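Local coordinates for putative signal recognition particle protein (Chaetomium thermophilum, PDB 5CK4) that binds GDP and GTP as the Arf-like GTPase beta subunit of the signal recognition particle receptor at endoplasmic reticulum membranes, at residues L19-I25 against K110-T116; L130-P135 against S195-R199; K161-V165 against S210-V214. One frame throughout, in Å; residues are numbered along the deposited sequence.

Interaction 1: L19-I25 against K110-T116; sequences LPSVLLI and KFLLIDT
L24 O receives the hydroxyl of T116 in a short hydrogen bond (T116 OG1 to L24 O 2.7 Å), with a weak bond from the T116 backbone N-H beside it. Upstream, a ladder of straight backbone bonds joins two parallel strands of the P-loop GTPase sheet. V22 stands at its middle, giving its N-H to L112 O (N to O 2.8 Å) and accepting from I114 N. Outside V22, P20 O accepts from L112 N, and L24 N donates to I114 O from well above that carbonyl's plane. The strands run 30° apart in direction with a closest axis approach of 4.7 Å, and they illustrate how a nucleotide site is built at strand ends. D115 and T116 open the DxxG sequence ending at G118, and the D115 side chain reaches K32 of the P-loop, which binds GDP.

Side chains alternate between the two faces. S21, L23, L112 and I114 share one, where L23 also packs on L130 of helix 123-131 and S21 OG is hydrogen-bonded to S160. The L23 side chain crosses that of T116 nearly at a right angle, its CD2 lying 3.7 Å from T116 CG2 and 3.9 Å from I114 CG2.

V22, L24 and L113 lie on the other face, toward helices 32-40 and 306-313. L113 places CD1 against L24 CB at 3.8 Å. With CG1 anti to the backbone N (chi1 175°), V22 turns its second methyl to the F111 ring, where V22 CG2 comes within 3.4 Å of F111 CD1.

Interaction 2: L130-P135 against S195-R199; sequences LLNPSP and SLQKR
R199 stretches from its helix toward the turn after L131, lying alongside a row of backbone carbonyls. With CG anti to the backbone N (chi1 176°) and the chain extended as far as NE, its methylenes pass L130 O, which lies 3.3 Å from CD, and the guanidinium arrives at the turn. There NE donates to N132 O over 2.7 Å; the acceptor sits at the guanidinium edge, only 4° out of its plane, although the N-H...O angle of 137° shows a bent bond. NH2 adds a weak bond to P133 O, and NH1 is hydrogen-bonded to S210 O beyond this contact. The P135 ring crosses the R199 side chain nearly at a right angle, its CD 3.7 Å from R199 NH2. A leucine in place of R199 would probably leave the N132 and S210 carbonyls without the donor that R199 supplies and the turn freer to shift. The turn is also braced from within, because N132 OD1 accepts from S134 N.

Nearer the helices, L130 points at its partner helix, its CB 3.8 Å from S195 CB, while L196 slants across it and brings its CD2 to 3.9 Å from L130 CB. L131 starts away from the helix, but its CD2 methyl folds back over S195, 3.7 Å from the carbonyl O. S195 OG turns instead to D191 O of its own helix. Two neighbouring helices on one side of the GTPase sheet are thus joined, the polar half of their contact centring on an Asx turn that follows helix 123-131.

Interaction 3: K161-V165 against S210-V214; sequences KLKAV and SSIPV
V165 and V214 form a parallel bridge, their CA atoms 4.8 Å apart, where the segment 210-214 falls into line with strand 159-170 and V165 N donates to P213 O over 3.0 Å. This is the return of a beta-alpha-beta crossover: strand 159-170, helix 180-201 and strand 214-219 follow in turn, and the contact marks where the third element joins the first.

Ahead of the bridge, side chains do most of the joining. I212 has CG2 anti to the backbone N, which lays this methyl on the strand, 3.7 Å from A164 CA and close to V165 CG2. Its other arm reaches L162 nearly at a right angle, I212 CD1 lying 4.1 Å from L162 CD2. The P213 ring sits on the other side of the segment, with CG beside A164 CB and CD 3.2 Å from K163 O.

At the far end the two segments draw apart, and one water bridges them. It accepts from S210 OG at 2.6 Å, takes a weak bond from K161 NZ, and donates its two hydrogens to S211 O, at 3.0 Å, and L162 O, at 2.9 Å.

In the fold
From the N terminus, interaction 1 closes first, pairing strands 21-25 and 112-115 after a long excursion through the P-loop helix 32-40, before either other contact opens. The chain then enters helix 123-131, whose end opens interaction 2, and strand 159-170, which opens interaction 3. Helix 180-201 closes the former and the approach to strand 214-219 closes the latter, so interactions 2 and 3 cross. Strand 159-170 lies beside strand 21-25, and probable backbone bonds from S21 to K161 and K163 couple interactions 1 and 3. L130 packs on L23 and I25, linking interaction 2 to the sheet, while L196 against V214 ties helix 180-201 to the strand that follows it.

Interaction 1: L19-I25 against K110-T116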
loop_
_atom_site.group_PDB
_atom_site.type_symbol
_atom_site.label_atom_id
_atom_site.label_comp_id
_atom_site.label_asym_id
_atom_site.label_seq_id
_atom_site.Cartn_x
_atom_site.Cartn_y
_atom_site.Cartn_z
ATOM N N LEU A 19 16.303 -1.119 -11.601
ATOM C CA LEU A 19 15.774 -0.039 -10.775
ATOM C C LEU A 19 15.016 -0.620 -9.584
ATOM O O LEU A 19 14.542 -1.755 -9.644
ATOM C CB LEU A 19 14.832 0.846 -11.600
ATOM C CG LEU A 19 15.439 1.805 -12.628
ATOM C CD1 LEU A 19 14.331 2.472 -13.424
ATOM C CD2 LEU A 19 16.304 2.852 -11.946
ATOM N N PRO A 20 14.897 0.154 -8.496
ATOM C CA PRO A 20 14.155 -0.355 -7.337
ATOM C C PRO A 20 12.655 -0.471 -7.629
ATOM O O PRO A 20 12.175 0.153 -8.579
ATOM C CB PRO A 20 14.427 0.696 -6.260
ATOM C CG PRO A 20 14.764 1.935 -7.016
ATOM C CD PRO A 20 15.472 1.487 -8.246
ATOM N N SER A 21 11.945 -1.263 -6.823
ATOM C CA SER A 21 10.530 -1.569 -7.038
ATOM C C SER A 21 9.569 -0.928 -6.036
ATOM O O SER A 21 9.882 -0.752 -4.855
ATOM C CB SER A 21 10.310 -3.087 -6.998
ATOM O OG SER A 21 10.555 -3.688 -8.256
ATOM N N VAL A 22 8.381 -0.600 -6.524
ATOM C CA VAL A 22 7.272 -0.182 -5.675
ATOM C C VAL A 22 6.094 -1.122 -5.934
ATOM O O VAL A 22 5.583 -1.192 -7.057
ATOM C CB VAL A 22 6.892 1.288 -5.960
ATOM C CG1 VAL A 22 5.659 1.710 -5.168
ATOM C CG2 VAL A 22 8.101 2.219 -5.663
ATOM N N LEU A 23 5.676 -1.868 -4.912
ATOM C CA LEU A 23 4.516 -2.751 -5.058
ATOM C C LEU A 23 3.213 -1.968 -5.065
ATOM O O LEU A 23 2.928 -1.186 -4.155
ATOM C CB LEU A 23 4.452 -3.811 -3.945
ATOM C CG LEU A 23 5.322 -5.062 -4.095
ATOM C CD1 LEU A 23 5.193 -5.938 -2.861
ATOM C CD2 LEU A 23 4.950 -5.847 -5.352
ATOM N N LEU A 24 2.411 -2.205 -6.090
ATOM C CA LEU A 24 1.096 -1.600 -6.182
ATOM C C LEU A 24 0.069 -2.656 -5.743
ATOM O O LEU A 24 -0.121 -3.667 -6.419
ATOM C CB LEU A 24 0.860 -1.129 -7.621
ATOM C CG LEU A 24 -0.502 -0.489 -7.923
ATOM C CD1 LEU A 24 -0.743 0.696 -7.009
ATOM C CD2 LEU A 24 -0.589 -0.082 -9.396
ATOM N N ILE A 25 -0.566 -2.420 -4.598
ATOM C CA ILE A 25 -1.413 -3.399 -3.919
ATOM C C ILE A 25 -2.809 -2.798 -3.734
ATOM O O ILE A 25 -2.933 -1.598 -3.531
ATOM C CB ILE A 25 -0.848 -3.681 -2.502
ATOM C CG1 ILE A 25 0.535 -4.320 -2.583
ATOM C CG2 ILE A 25 -1.762 -4.590 -1.688
ATOM C CD1 ILE A 25 1.138 -4.600 -1.196
ATOM N N LYS A 110 12.627 6.658 -12.146
ATOM C CA LYS A 110 13.703 5.865 -11.552
ATOM C C LYS A 110 13.210 4.777 -10.595
ATOM O O LYS A 110 13.948 4.329 -9.720
ATOM C CB LYS A 110 14.753 6.760 -10.880
ATOM C CG LYS A 110 15.287 7.864 -11.781
ATOM C CD LYS A 110 16.186 8.813 -11.011
ATOM C CE LYS A 110 15.452 9.436 -9.836
ATOM N NZ LYS A 110 16.293 10.444 -9.134
ATOM N N PHE A 111 11.962 4.356 -10.768
ATOM C CA PHE A 111 11.479 3.163 -10.086
ATOM C C PHE A 111 10.493 2.377 -10.940
ATOM O O PHE A 111 9.916 2.903 -11.889
ATOM C CB PHE A 111 10.897 3.480 -8.696
ATOM C CG PHE A 111 9.577 4.212 -8.717
ATOM C CD1 PHE A 111 8.379 3.513 -8.757
ATOM C CD2 PHE A 111 9.533 5.599 -8.655
ATOM C CE1 PHE A 111 7.158 4.179 -8.752
ATOM C CE2 PHE A 111 8.321 6.276 -8.653
ATOM C CZ PHE A 111 7.131 5.561 -8.704
ATOM N N LEU A 112 10.330 1.105 -10.598
ATOM C CA LEU A 112 9.402 0.235 -11.291
ATOM C C LEU A 112 8.134 0.122 -10.468
ATOM O O LEU A 112 8.192 -0.089 -9.261
ATOM C CB LEU A 112 10.008 -1.157 -11.483
ATOM C CG LEU A 112 11.324 -1.250 -12.258
ATOM C CD1 LEU A 112 11.841 -2.679 -12.260
ATOM C CD2 LEU A 112 11.143 -0.743 -13.677
ATOM N N LEU A 113 6.994 0.263 -11.127
ATOM C CA LEU A 113 5.714 0.087 -10.469
ATOM C C LEU A 113 5.187 -1.323 -10.747
ATOM O O LEU A 113 4.917 -1.679 -11.900
ATOM C CB LEU A 113 4.732 1.153 -10.952
ATOM C CG LEU A 113 3.359 1.192 -10.291
ATOM C CD1 LEU A 113 3.483 1.413 -8.778
ATOM C CD2 LEU A 113 2.481 2.249 -10.941
ATOM N N ILE A 114 5.058 -2.121 -9.690
ATOM C CA ILE A 114 4.721 -3.541 -9.817
ATOM C C ILE A 114 3.273 -3.851 -9.438
ATOM O O ILE A 114 2.921 -3.912 -8.258
ATOM C CB ILE A 114 5.650 -4.427 -8.954
ATOM C CG1 ILE A 114 7.117 -4.057 -9.186
ATOM C CG2 ILE A 114 5.382 -5.912 -9.216
ATOM C CD1 ILE A 114 7.525 -3.998 -10.647
ATOM N N ASP A 115 2.446 -4.053 -10.458
ATOM C CA ASP A 115 1.034 -4.370 -10.285
ATOM C C ASP A 115 0.911 -5.767 -9.665
ATOM O O ASP A 115 1.676 -6.652 -10.006
ATOM C CB ASP A 115 0.350 -4.333 -11.657
ATOM C CG ASP A 115 -1.154 -4.374 -11.567
ATOM O OD1 ASP A 115 -1.699 -4.167 -10.463
ATOM O OD2 ASP A 115 -1.793 -4.597 -12.611
ATOM N N THR A 116 -0.019 -5.940 -8.730
ATOM C CA THR A 116 -0.277 -7.243 -8.106
ATOM C C THR A 116 -1.771 -7.538 -8.185
ATOM O O THR A 116 -2.580 -6.612 -8.290
ATOM C CB THR A 116 0.158 -7.279 -6.625
ATOM O OG1 THR A 116 -0.562 -6.278 -5.890
ATOM C CG2 THR A 116 1.643 -7.024 -6.498
#

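Interaction 2: L130-P135 against S195-R199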
loop_
_atom_site.group_PDB
_atom_site.type_symbol
_atom_site.label_atom_id
_atom_site.label_comp_id
_atom_site.label_asym_id
_atom_site.label_seq_id
_atom_site.Cartn_x
_atom_site.Cartn_y
_atom_site.Cartn_z
ATOM N N LEU A 130 6.285 -8.927 1.819
ATOM C CA LEU A 130 6.321 -7.926 2.881
ATOM C C LEU A 130 6.884 -8.479 4.192
ATOM O O LEU A 130 7.299 -7.724 5.056
ATOM C CB LEU A 130 4.933 -7.305 3.080
ATOM C CG LEU A 130 4.341 -6.722 1.781
ATOM C CD1 LEU A 130 2.901 -6.211 1.942
ATOM C CD2 LEU A 130 5.227 -5.624 1.235
ATOM N N LEU A 131 6.917 -9.803 4.322
ATOM C CA LEU A 131 7.431 -10.449 5.533
ATOM C C LEU A 131 8.957 -10.531 5.555
ATOM O O LEU A 131 9.575 -10.641 6.618
ATOM C CB LEU A 131 6.840 -11.855 5.656
ATOM C CG LEU A 131 5.332 -11.919 5.931
ATOM C CD1 LEU A 131 4.822 -13.354 5.818
ATOM C CD2 LEU A 131 5.037 -11.354 7.315
ATOM N N ASN A 132 9.552 -10.462 4.371
ATOM C CA ASN A 132 10.973 -10.714 4.169
ATOM C C ASN A 132 11.850 -9.546 4.629
ATOM O O ASN A 132 11.667 -8.421 4.175
ATOM C CB ASN A 132 11.198 -10.981 2.676
ATOM C CG ASN A 132 12.507 -11.681 2.389
ATOM O OD1 ASN A 132 13.519 -11.438 3.044
ATOM N ND2 ASN A 132 12.494 -12.556 1.391
ATOM N N PRO A 133 12.822 -9.814 5.518
ATOM C CA PRO A 133 13.757 -8.791 6.013
ATOM C C PRO A 133 14.419 -7.962 4.903
ATOM O O PRO A 133 14.674 -6.776 5.106
ATOM C CB PRO A 133 14.804 -9.617 6.762
ATOM C CG PRO A 133 14.038 -10.796 7.261
ATOM C CD PRO A 133 13.022 -11.112 6.187
ATOM N N SER A 134 14.687 -8.577 3.753
ATOM C CA SER A 134 15.244 -7.849 2.613
ATOM C C SER A 134 14.639 -8.339 1.302
ATOM O O SER A 134 15.243 -9.151 0.600
ATOM C CB SER A 134 16.767 -7.989 2.569
ATOM O OG SER A 134 17.317 -7.200 1.526
ATOM N N PRO A 135 13.445 -7.839 0.960
ATOM C CA PRO A 135 12.742 -8.390 -0.201
ATOM C C PRO A 135 13.289 -7.883 -1.531
ATOM O O PRO A 135 13.549 -6.686 -1.701
ATOM C CB PRO A 135 11.294 -7.922 0.008
ATOM C CG PRO A 135 11.418 -6.666 0.798
ATOM C CD PRO A 135 12.666 -6.790 1.644
ATOM N N SER A 195 2.100 -7.348 8.175
ATOM C CA SER A 195 3.223 -8.068 7.566
ATOM C C SER A 195 4.510 -7.240 7.677
ATOM O O SER A 195 5.559 -7.761 8.037
ATOM C CB SER A 195 2.925 -8.412 6.105
ATOM O OG SER A 195 1.898 -9.388 6.028
ATOM N N LEU A 196 4.419 -5.945 7.383
ATOM C CA LEU A 196 5.593 -5.074 7.459
ATOM C C LEU A 196 6.031 -4.906 8.908
ATOM O O LEU A 196 7.218 -4.747 9.199
ATOM C CB LEU A 196 5.276 -3.704 6.852
ATOM C CG LEU A 196 5.146 -3.739 5.328
ATOM C CD1 LEU A 196 4.605 -2.420 4.786
ATOM C CD2 LEU A 196 6.489 -4.100 4.667
ATOM N N GLN A 197 5.062 -4.947 9.810
ATOM C CA GLN A 197 5.352 -4.850 11.238
ATOM C C GLN A 197 6.112 -6.087 11.716
ATOM O O GLN A 197 7.059 -5.975 12.500
ATOM C CB GLN A 197 4.068 -4.673 12.047
ATOM C CG GLN A 197 4.283 -4.589 13.566
ATOM C CD GLN A 197 2.987 -4.299 14.310
ATOM O OE1 GLN A 197 2.199 -3.454 13.892
ATOM N NE2 GLN A 197 2.746 -5.025 15.399
ATOM N N LYS A 198 5.698 -7.265 11.249
ATOM C CA LYS A 198 6.375 -8.506 11.637
ATOM C C LYS A 198 7.781 -8.534 11.059
ATOM O O LYS A 198 8.721 -9.038 11.690
ATOM C CB LYS A 198 5.608 -9.730 11.146
ATOM C CG LYS A 198 4.297 -9.975 11.857
ATOM C CD LYS A 198 3.583 -11.170 11.246
ATOM C CE LYS A 198 2.329 -11.488 12.015
ATOM N NZ LYS A 198 1.795 -12.834 11.683
ATOM N N ARG A 199 7.918 -7.993 9.851
ATOM C CA ARG A 199 9.227 -7.855 9.216
ATOM C C ARG A 199 10.176 -7.023 10.088
ATOM O O ARG A 199 11.320 -7.410 10.306
ATOM C CB ARG A 199 9.081 -7.215 7.838
ATOM C CG ARG A 199 10.394 -6.946 7.121
ATOM C CD ARG A 199 10.145 -6.272 5.772
ATOM N NE ARG A 199 11.385 -5.894 5.097
ATOM C CZ ARG A 199 11.859 -4.654 5.070
ATOM N NH1 ARG A 199 11.191 -3.683 5.679
ATOM N NH2 ARG A 199 12.980 -4.378 4.430
#

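Interaction 3: K161-V165 against S210-V214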
loop_
_atom_site.group_PDB
_atom_site.type_symbol
_atom_site.label_atom_id
_atom_site.label_comp_id
_atom_site.label_asym_id
_atom_site.label_seq_id
_atom_site.Cartn_x
_atom_site.Cartn_y
_atom_site.Cartn_z
ATOM N N LYS A 161 15.158 -4.280 -5.884
ATOM C CA LYS A 161 14.954 -4.021 -4.463
ATOM C C LYS A 161 13.605 -3.340 -4.194
ATOM O O LYS A 161 13.287 -2.309 -4.788
ATOM C CB LYS A 161 16.111 -3.176 -3.923
ATOM C CG LYS A 161 16.057 -2.890 -2.433
ATOM C CD LYS A 161 17.443 -2.492 -1.914
ATOM C CE LYS A 161 17.393 -2.015 -0.468
ATOM N NZ LYS A 161 16.510 -0.821 -0.319
ATOM N N LEU A 162 12.813 -3.932 -3.303
ATOM C CA LEU A 162 11.532 -3.349 -2.903
ATOM C C LEU A 162 11.755 -2.182 -1.943
ATOM O O LEU A 162 12.342 -2.359 -0.877
ATOM C CB LEU A 162 10.660 -4.411 -2.238
ATOM C CG LEU A 162 9.289 -3.925 -1.768
ATOM C CD1 LEU A 162 8.462 -3.436 -2.953
ATOM C CD2 LEU A 162 8.574 -5.035 -1.014
ATOM N N LYS A 163 11.296 -0.987 -2.310
ATOM C CA LYS A 163 11.546 0.192 -1.477
ATOM C C LYS A 163 10.289 0.913 -0.989
ATOM O O LYS A 163 10.365 1.770 -0.103
ATOM C CB LYS A 163 12.473 1.180 -2.187
ATOM C CG LYS A 163 13.864 0.620 -2.466
ATOM C CD LYS A 163 14.907 1.721 -2.561
ATOM C CE LYS A 163 15.180 2.354 -1.198
ATOM N NZ LYS A 163 16.467 3.120 -1.180
ATOM N N ALA A 164 9.136 0.579 -1.557
ATOM C CA ALA A 164 7.890 1.199 -1.110
ATOM C C ALA A 164 6.669 0.426 -1.555
ATOM O O ALA A 164 6.744 -0.429 -2.434
ATOM C CB ALA A 164 7.794 2.649 -1.589
ATOM N N VAL A 165 5.537 0.759 -0.949
ATOM C CA VAL A 165 4.262 0.147 -1.285
ATOM C C VAL A 165 3.247 1.248 -1.541
ATOM O O VAL A 165 3.153 2.196 -0.772
ATOM C CB VAL A 165 3.749 -0.707 -0.103
ATOM C CG1 VAL A 165 2.259 -1.103 -0.298
ATOM C CG2 VAL A 165 4.615 -1.930 0.071
ATOM N N SER A 210 15.672 -2.460 6.110
ATOM C CA SER A 210 15.515 -1.206 5.391
ATOM C C SER A 210 14.049 -0.785 5.463
ATOM O O SER A 210 13.165 -1.625 5.585
ATOM C CB SER A 210 15.938 -1.393 3.935
ATOM O OG SER A 210 15.082 -2.328 3.291
ATOM N N SER A 211 13.791 0.514 5.395
ATOM C CA SER A 211 12.426 1.008 5.510
ATOM C C SER A 211 11.643 0.775 4.230
ATOM O O SER A 211 12.188 0.864 3.130
ATOM C CB SER A 211 12.421 2.500 5.858
ATOM O OG SER A 211 12.793 2.696 7.210
ATOM N N ILE A 212 10.365 0.447 4.388
ATOM C CA ILE A 212 9.453 0.360 3.268
ATOM C C ILE A 212 8.221 1.192 3.615
ATOM O O ILE A 212 7.303 0.705 4.264
ATOM C CB ILE A 212 9.064 -1.100 2.955
ATOM C CG1 ILE A 212 10.316 -1.930 2.653
ATOM C CG2 ILE A 212 8.115 -1.171 1.755
ATOM C CD1 ILE A 212 10.028 -3.410 2.471
ATOM N N PRO A 213 8.220 2.475 3.216
ATOM C CA PRO A 213 7.042 3.319 3.474
ATOM C C PRO A 213 5.797 2.884 2.697
ATOM O O PRO A 213 5.917 2.199 1.687
ATOM C CB PRO A 213 7.488 4.699 2.993
ATOM C CG PRO A 213 8.620 4.435 2.038
ATOM C CD PRO A 213 9.315 3.221 2.579
ATOM N N VAL A 214 4.619 3.298 3.159
ATOM C CA VAL A 214 3.368 2.865 2.542
ATOM C C VAL A 214 2.517 4.092 2.249
ATOM O O VAL A 214 2.174 4.854 3.161
ATOM C CB VAL A 214 2.565 1.910 3.464
ATOM C CG1 VAL A 214 1.230 1.525 2.825
ATOM C CG2 VAL A 214 3.364 0.650 3.754
HETATM O O HOH W 1 13.561 -1.303 1.483
#